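Manganese-binding protein (Chlamydia trachomatis, PDB 6NSI) binds iron, manganese and nickel ions, preferring ferrous iron, and delivers them to the membrane permease of the YtgABCD ABC transporter for import into the cytoplasm. Local coordinates at residues 166-171 against 230-235; 193-198 against 215-220; 209-214 against 238-243. All blocks are in the same frame, centred on the assembly; numbering follows the deposited sequence.

Interaction 1 of 3, residues 166-171 against 230-235. With FE (Fe (III) ion), chain B.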
# COMPACT_ATOMS: atom_id res chain seq x y z
N THR A 166 9.35 -2.14 -10.16
CA THR A 166 7.92 -2.42 -10.23
C THR A 166 7.24 -1.56 -11.29
O THR A 166 7.87 -0.73 -11.95
CB THR A 166 7.24 -2.17 -8.88
OG1 THR A 166 7.28 -0.76 -8.60
CG2 THR A 166 7.95 -2.97 -7.78
N GLY A 167 5.93 -1.78 -11.44
CA GLY A 167 5.17 -1.08 -12.46
C GLY A 167 5.03 0.41 -12.18
O GLY A 167 5.30 1.24 -13.06
N HIS A 168 4.55 0.77 -10.98
CA HIS A 168 4.58 2.16 -10.53
C HIS A 168 5.17 2.21 -9.13
O HIS A 168 5.53 1.19 -8.54
CB HIS A 168 3.20 2.85 -10.62
CG HIS A 168 2.22 2.52 -9.52
ND1 HIS A 168 1.70 1.25 -9.32
CD2 HIS A 168 1.56 3.34 -8.66
CE1 HIS A 168 0.81 1.29 -8.35
NE2 HIS A 168 0.70 2.54 -7.93
N ASN A 169 5.29 3.44 -8.63
CA ASN A 169 5.97 3.75 -7.37
C ASN A 169 5.00 3.56 -6.20
O ASN A 169 4.54 4.51 -5.57
CB ASN A 169 6.55 5.16 -7.42
CG ASN A 169 7.39 5.48 -6.21
OD1 ASN A 169 7.79 4.58 -5.46
ND2 ASN A 169 7.64 6.78 -5.98
N ALA A 170 4.71 2.30 -5.91
CA ALA A 170 3.84 1.92 -4.81
C ALA A 170 4.59 1.26 -3.66
O ALA A 170 3.97 0.99 -2.62
CB ALA A 170 2.74 0.97 -5.30
N PHE A 171 5.89 1.00 -3.80
CA PHE A 171 6.63 0.25 -2.79
C PHE A 171 7.79 1.05 -2.19
O PHE A 171 8.75 0.47 -1.67
CB PHE A 171 7.12 -1.07 -3.39
CG PHE A 171 6.00 -1.96 -3.88
CD1 PHE A 171 5.56 -1.89 -5.20
CD2 PHE A 171 5.37 -2.84 -3.01
CE1 PHE A 171 4.52 -2.71 -5.65
CE2 PHE A 171 4.32 -3.66 -3.45
CZ PHE A 171 3.91 -3.60 -4.77
N ASP A 230 -0.89 -6.32 -10.41
CA ASP A 230 -2.28 -6.65 -10.75
C ASP A 230 -2.96 -5.34 -11.09
O ASP A 230 -2.66 -4.35 -10.45
CB ASP A 230 -3.01 -7.25 -9.55
CG ASP A 230 -4.35 -7.85 -9.89
OD1 ASP A 230 -4.37 -8.82 -10.59
OD2 ASP A 230 -5.34 -7.31 -9.47
N THR A 231 -3.71 -5.31 -12.19
CA THR A 231 -4.53 -4.18 -12.71
C THR A 231 -3.74 -3.01 -13.31
O THR A 231 -4.38 -2.17 -13.88
CB THR A 231 -5.49 -3.54 -11.69
OG1 THR A 231 -4.70 -2.66 -10.90
CG2 THR A 231 -6.22 -4.52 -10.80
N LEU A 232 -2.41 -2.99 -13.23
CA LEU A 232 -1.63 -1.88 -13.82
C LEU A 232 -1.32 -2.34 -15.25
O LEU A 232 -0.96 -3.48 -15.41
CB LEU A 232 -0.35 -1.58 -13.04
CG LEU A 232 0.34 -0.27 -13.43
CD1 LEU A 232 -0.22 0.89 -12.63
CD2 LEU A 232 1.84 -0.35 -13.25
N ASN A 233 -1.40 -1.43 -16.21
CA ASN A 233 -1.09 -1.75 -17.62
C ASN A 233 0.36 -2.25 -17.65
O ASN A 233 1.19 -1.61 -17.10
CB ASN A 233 -1.27 -0.53 -18.51
CG ASN A 233 -1.20 -0.85 -19.98
OD1 ASN A 233 -0.39 -1.64 -20.42
ND2 ASN A 233 -2.08 -0.23 -20.75
N GLN A 234 0.62 -3.33 -18.35
CA GLN A 234 1.92 -3.97 -18.36
C GLN A 234 2.82 -3.56 -19.52
O GLN A 234 3.96 -4.05 -19.60
CB GLN A 234 1.75 -5.49 -18.38
CG GLN A 234 0.98 -6.00 -17.16
CD GLN A 234 0.53 -7.44 -17.30
OE1 GLN A 234 1.18 -8.25 -17.96
NE2 GLN A 234 -0.60 -7.75 -16.68
N ASP A 235 2.35 -2.66 -20.40
CA ASP A 235 3.12 -2.31 -21.60
C ASP A 235 4.53 -1.84 -21.25
O ASP A 235 5.51 -2.32 -21.81
CB ASP A 235 2.39 -1.24 -22.42
CG ASP A 235 1.06 -1.73 -23.03
OD1 ASP A 235 0.75 -2.95 -22.94
OD2 ASP A 235 0.32 -0.89 -23.59
FE FE B . -0.66 3.38 -6.35
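His168 and Leu232 meet beside the iron site, and their contact illustrates how an apolar side chain can pack beside a metal ligand and on the backbone before it. From CB, the His168 side chain starts with CG between the backbone N and the carbonyl carbon (chi1 78°), which swings the ring off the loop toward the iron. ND1 then passes 3.8 Å from Leu232 CD1, the methyl approaching obliquely; the same nitrogen is hydrogen-bonded to the carboxylate of Glu229, a second-shell residue that fixes the ring's rotation. Ala170 CB lies 3.5 Å above one ring face, displaced toward the rim. CD2 and CE1 flank the tip, each 3.2 Å from the iron, so NE2 faces the metal squarely and bonds to it at 2.2 Å. His36, His102 and Asp260 complete the site. As in other members of the solute-binding protein 9 family, the metal lies between two lobes, with His168 and Asp260 probably supplied by the C-terminal lobe.

Leu232 also reaches the backbone that carries the histidine. Its CG is anti to the backbone N (chi1 -168°), and CD2 comes to rest 3.4 Å from Gly167 C, with CA of that glycine nearly as close. Within the loop, Thr166 OG1 donates to His168 O at 2.6 Å, from a position tilted out of the carbonyl plane.

Both segments are connecting loops. One, 166-171, runs from strand 164-165 to helix 172-178. The other, 230-235, follows strand 225-226 and leads into helix 235-242.

Interaction 2 of 3, residues 193-198 against 215-220. With NA (sodium ion), chain C.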
# COMPACT_ATOMS: atom_id res chain seq x y z
N ARG A 193 17.24 1.86 -4.08
CA ARG A 193 16.81 0.46 -4.06
C ARG A 193 15.45 0.19 -4.72
O ARG A 193 15.04 -0.97 -4.78
CB ARG A 193 16.79 -0.04 -2.62
CG ARG A 193 18.08 0.33 -1.86
CD ARG A 193 18.41 -0.71 -0.81
NE ARG A 193 19.09 -1.76 -1.53
CZ ARG A 193 20.38 -2.04 -1.41
NH1 ARG A 193 21.11 -1.38 -0.54
NH2 ARG A 193 20.91 -2.99 -2.16
N CYS A 194 14.75 1.20 -5.24
CA CYS A 194 13.52 0.91 -5.98
C CYS A 194 13.38 1.88 -7.15
O CYS A 194 13.85 3.02 -7.09
CB CYS A 194 12.27 0.97 -5.06
SG CYS A 194 11.99 2.58 -4.21
N ILE A 195 12.72 1.42 -8.21
CA ILE A 195 12.47 2.26 -9.39
C ILE A 195 11.26 1.71 -10.12
O ILE A 195 10.90 0.53 -9.99
CB ILE A 195 13.70 2.33 -10.34
CG1 ILE A 195 13.61 3.58 -11.24
CG2 ILE A 195 13.78 1.08 -11.20
CD1 ILE A 195 14.87 3.87 -12.02
N SER A 196 10.61 2.57 -10.92
CA SER A 196 9.44 2.18 -11.69
C SER A 196 9.27 3.18 -12.81
O SER A 196 9.62 4.36 -12.63
CB SER A 196 8.17 2.12 -10.81
OG SER A 196 7.88 3.36 -10.20
N PRO A 197 8.80 2.76 -13.98
CA PRO A 197 8.63 3.72 -15.09
C PRO A 197 7.49 4.68 -14.85
O PRO A 197 7.53 5.83 -15.32
CB PRO A 197 8.38 2.82 -16.31
CG PRO A 197 7.79 1.56 -15.75
CD PRO A 197 8.36 1.39 -14.33
N GLU A 198 6.47 4.26 -14.12
CA GLU A 198 5.36 5.11 -13.72
C GLU A 198 5.59 5.66 -12.31
O GLU A 198 6.20 5.00 -11.47
CB GLU A 198 4.06 4.30 -13.77
CG GLU A 198 2.78 5.08 -13.39
CD GLU A 198 2.47 6.19 -14.38
OE1 GLU A 198 3.07 7.28 -14.24
OE2 GLU A 198 1.63 5.94 -15.28
N VAL A 215 15.64 1.01 -17.81
CA VAL A 215 16.58 0.12 -18.49
C VAL A 215 18.01 0.34 -17.99
O VAL A 215 18.75 -0.61 -17.70
CB VAL A 215 16.46 0.30 -20.02
CG1 VAL A 215 17.67 -0.31 -20.75
CG2 VAL A 215 15.15 -0.32 -20.52
N GLU A 216 18.42 1.60 -17.87
CA GLU A 216 19.78 1.88 -17.39
C GLU A 216 19.94 1.46 -15.93
O GLU A 216 21.00 0.96 -15.52
CB GLU A 216 20.11 3.35 -17.59
CG GLU A 216 20.18 3.78 -19.06
CD GLU A 216 20.81 5.16 -19.25
OE1 GLU A 216 20.55 6.07 -18.44
OE2 GLU A 216 21.55 5.34 -20.22
N TYR A 217 18.90 1.68 -15.11
CA TYR A 217 18.93 1.20 -13.73
C TYR A 217 19.08 -0.31 -13.67
O TYR A 217 19.86 -0.83 -12.86
CB TYR A 217 17.65 1.64 -13.02
CG TYR A 217 17.46 1.20 -11.58
CD1 TYR A 217 16.95 -0.06 -11.28
CD2 TYR A 217 17.70 2.08 -10.52
CE1 TYR A 217 16.71 -0.46 -9.95
CE2 TYR A 217 17.47 1.69 -9.18
CZ TYR A 217 16.98 0.42 -8.91
OH TYR A 217 16.72 0.01 -7.60
N ILE A 218 18.34 -1.03 -14.51
CA ILE A 218 18.42 -2.50 -14.52
C ILE A 218 19.85 -2.94 -14.85
O ILE A 218 20.41 -3.83 -14.20
CB ILE A 218 17.39 -3.08 -15.51
CG1 ILE A 218 16.00 -3.13 -14.88
CG2 ILE A 218 17.82 -4.46 -16.02
CD1 ILE A 218 14.93 -3.38 -15.93
N SER A 219 20.46 -2.31 -15.84
CA SER A 219 21.80 -2.72 -16.22
C SER A 219 22.85 -2.23 -15.23
O SER A 219 23.84 -2.93 -14.98
CB SER A 219 22.10 -2.25 -17.65
OG SER A 219 22.62 -0.94 -17.65
N ALA A 220 22.65 -1.06 -14.61
CA ALA A 220 23.61 -0.58 -13.63
C ALA A 220 23.61 -1.46 -12.39
O ALA A 220 24.68 -1.75 -11.84
CB ALA A 220 23.30 0.87 -13.24
NA NA C . 25.45 -4.48 -15.53
O HOH W 1 26.51 -3.44 -13.50
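Ile195 lays a methyl on the ring of Tyr217, a compact example of a CH-pi contact between a strand and a helix. The methyl is CG2, 3.6 Å from the centroid of the Tyr217 ring and only 20° off its normal, set a little toward the CD1 and CE1 rim. The branched side chain uses both of its arms. With CG1 anti to the backbone N (chi1 -159°), CG2 falls between that nitrogen and the carbonyl carbon and drops onto the ring, while the extended CG1 arm carries CD1 along to the root of the tyrosine, 3.7 Å from Tyr217 CB. The two side chains thus run past each other in opposite directions. Tyr217 itself leaves the helix with CG anti to the backbone N (chi1 178°), which sends the ring out from the helix and over the strand.

Strand 194-195 pairs in parallel with strand 164-165, and helices 172-178 and 182-187 lie in the connection between them, so the isoleucine stands at the second strand of a beta-alpha-beta crossover; helix 208-221, bearing the tyrosine, follows later in the chain.

The phenol oxygen ends against the backbone where the strand begins. Tyr217 OH is 3.2 Å from Arg193 C, which lies near the ring plane at the edge, but its hydrogen bond is to the carbonyl of Ser192. The guanidinium of Arg193 is engaged elsewhere: NE is hydrogen-bonded to Arg162 O, NH1 forms a salt bridge with Glu184, and the group makes a cation-pi contact with Tyr163. Farther along the segment, Ser196 OG donates to Glu198 O at 2.7 Å. In the last turn of helix 208-221, Ser219 O binds a sodium ion at 2.3 Å, with Asp222 and a water as further ligands.

Interaction 3 of 3, residues 209-214 against 238-243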
# COMPACT_ATOMS: atom_id res chain seq x y z
N ARG A 209 11.70 8.30 -22.13
CA ARG A 209 12.71 8.64 -21.12
C ARG A 209 12.56 7.78 -19.86
O ARG A 209 13.56 7.39 -19.25
CB ARG A 209 12.58 10.13 -20.78
CG ARG A 209 12.97 11.05 -21.93
CD ARG A 209 14.42 11.52 -21.82
NE ARG A 209 14.88 12.14 -23.06
CZ ARG A 209 16.14 12.51 -23.30
NH1 ARG A 209 17.08 12.34 -22.38
NH2 ARG A 209 16.45 13.06 -24.47
N ASP A 210 11.32 7.48 -19.47
CA ASP A 210 11.05 6.62 -18.32
C ASP A 210 11.46 5.18 -18.60
O ASP A 210 11.97 4.49 -17.71
CB ASP A 210 9.57 6.63 -17.97
CG ASP A 210 9.07 7.99 -17.57
OD1 ASP A 210 9.66 8.60 -16.65
OD2 ASP A 210 8.08 8.45 -18.17
N ILE A 211 11.18 4.69 -19.82
CA ILE A 211 11.67 3.38 -20.22
C ILE A 211 13.18 3.35 -20.09
O ILE A 211 13.75 2.45 -19.45
CB ILE A 211 11.23 3.05 -21.66
CG1 ILE A 211 9.72 2.91 -21.77
CG2 ILE A 211 11.92 1.76 -22.15
CD1 ILE A 211 9.08 2.19 -20.61
N MET A 212 13.84 4.37 -20.65
CA MET A 212 15.29 4.39 -20.68
C MET A 212 15.87 4.47 -19.28
O MET A 212 16.84 3.77 -18.96
CB MET A 212 15.78 5.58 -21.50
CG MET A 212 17.32 5.64 -21.58
SD MET A 212 18.04 6.79 -20.37
CE MET A 212 17.19 8.32 -20.84
N ARG A 213 15.28 5.32 -18.44
CA ARG A 213 15.69 5.43 -17.04
C ARG A 213 15.70 4.05 -16.36
O ARG A 213 16.70 3.67 -15.73
CB ARG A 213 14.73 6.39 -16.33
CG ARG A 213 14.98 6.61 -14.87
CD ARG A 213 14.15 7.80 -14.40
NE ARG A 213 12.73 7.69 -14.76
CZ ARG A 213 11.83 6.99 -14.07
NH1 ARG A 213 12.20 6.30 -13.00
NH2 ARG A 213 10.56 6.94 -14.47
N VAL A 214 14.62 3.28 -16.51
CA VAL A 214 14.54 1.98 -15.84
C VAL A 214 15.49 0.96 -16.48
O VAL A 214 16.11 0.14 -15.78
CB VAL A 214 13.07 1.49 -15.82
CG1 VAL A 214 12.96 0.14 -15.12
CG2 VAL A 214 12.19 2.49 -15.13
N ARG A 238 6.92 -4.49 -20.01
CA ARG A 238 7.21 -5.44 -21.08
C ARG A 238 8.19 -4.83 -22.09
O ARG A 238 9.09 -5.54 -22.56
CB ARG A 238 5.93 -5.91 -21.76
CG ARG A 238 5.13 -6.88 -20.89
CD ARG A 238 4.51 -8.01 -21.70
NE ARG A 238 4.27 -9.21 -20.89
CZ ARG A 238 3.32 -9.30 -19.96
NH1 ARG A 238 2.52 -8.26 -19.75
NH2 ARG A 238 3.16 -10.41 -19.25
N LYS A 239 8.05 -3.53 -22.39
CA LYS A 239 9.02 -2.84 -23.25
C LYS A 239 10.39 -2.76 -22.61
O LYS A 239 11.41 -2.96 -23.28
CB LYS A 239 8.56 -1.41 -23.57
CG LYS A 239 7.27 -1.27 -24.33
CD LYS A 239 6.91 0.22 -24.42
CE LYS A 239 5.57 0.44 -25.12
NZ LYS A 239 5.22 -0.66 -26.06
N ILE A 240 10.44 -2.40 -21.32
CA ILE A 240 11.72 -2.34 -20.61
C ILE A 240 12.44 -3.67 -20.71
O ILE A 240 13.64 -3.73 -21.01
CB ILE A 240 11.48 -1.92 -19.15
CG1 ILE A 240 11.18 -0.43 -19.06
CG2 ILE A 240 12.70 -2.23 -18.28
CD1 ILE A 240 10.39 -0.04 -17.81
N VAL A 241 11.71 -4.77 -20.51
CA VAL A 241 12.30 -6.10 -20.55
C VAL A 241 12.87 -6.41 -21.93
O VAL A 241 14.01 -6.88 -22.07
CB VAL A 241 11.25 -7.15 -20.12
CG1 VAL A 241 11.61 -8.54 -20.65
CG2 VAL A 241 11.12 -7.15 -18.59
N SER A 242 12.08 -6.15 -22.97
CA SER A 242 12.49 -6.41 -24.35
C SER A 242 13.66 -5.54 -24.81
O SER A 242 14.34 -5.90 -25.78
CB SER A 242 11.32 -6.17 -25.30
OG SER A 242 11.23 -4.79 -25.62
N CYS A 243 13.91 -4.41 -24.14
CA CYS A 243 14.93 -3.45 -24.54
C CYS A 243 16.28 -3.75 -23.91
O CYS A 243 17.21 -2.94 -24.03
CB CYS A 243 14.47 -2.03 -24.18
SG CYS A 243 13.36 -1.28 -25.43
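Ile211, Val214 and Ile240 form a small apolar cluster that shows how one isoleucine can serve as the centre of a helix-helix contact. The helix backbones come close, with the CA atoms of Ile211 and Ile240 5.7 Å apart. Ile240 points at the partner helix and divides its carbons between two neighbours. Its CG1 receives the tip of Ile211, whose CD1 approaches to 3.7 Å. Ile211 CB does not aim straight at the other helix; CG1 sits anti to the carbonyl carbon (chi1 -65°), and the folded second torsion (chi2 -41°) brings CD1 round to the interface. One bond farther out, Ile240 CD1 rests 3.7 Å from Val214 CB and equally near CG1 of that valine, the two side chains crossing at about a right angle.

The polar side-chain bonds of the two segments form within each helix, not between them. Asp210 and Arg213, one turn apart, form a salt bridge in which Arg213 NH2 donates to Asp210 OD1 at 2.9 Å. The bond is almost straight (171°) and lies near the guanidinium plane, but meets the oxygen on its anti side and tilted well out of the carboxylate plane. NH1 of the same arginine is hydrogen-bonded to Ser196 O, in the loop after strand 194-195. In the other helix, Ser242 OG donates to Lys239 O at 3.0 Å.

Helix 235-242 thereby lies against helix 208-221, where Ile240 also touches Val215 and Ile218. Pro197 packs on both Val214 and Ile240, while Val241 reaches strand 251-252.

How the interactions relate
The three contacts lie close together on one side of the chain's centre, and interaction 1 holds the iron ligand. Interaction 2, its centre 13 Å away, is joined to it by a probable hydrogen bond of 3.1 Å between Thr166 N and Ile195 O. The nearest atom of the Cys194 side chain is about 13 Å from the iron. Interactions 2 and 3 share helix 208-221 and have centres only 8 Å apart; Ile218 CD1 and Ile240 CG2 pack at 3.4 Å between them. In sequence, segment 230-235 of interaction 1 leads into the helix used by interaction 3, with centres also 13 Å apart.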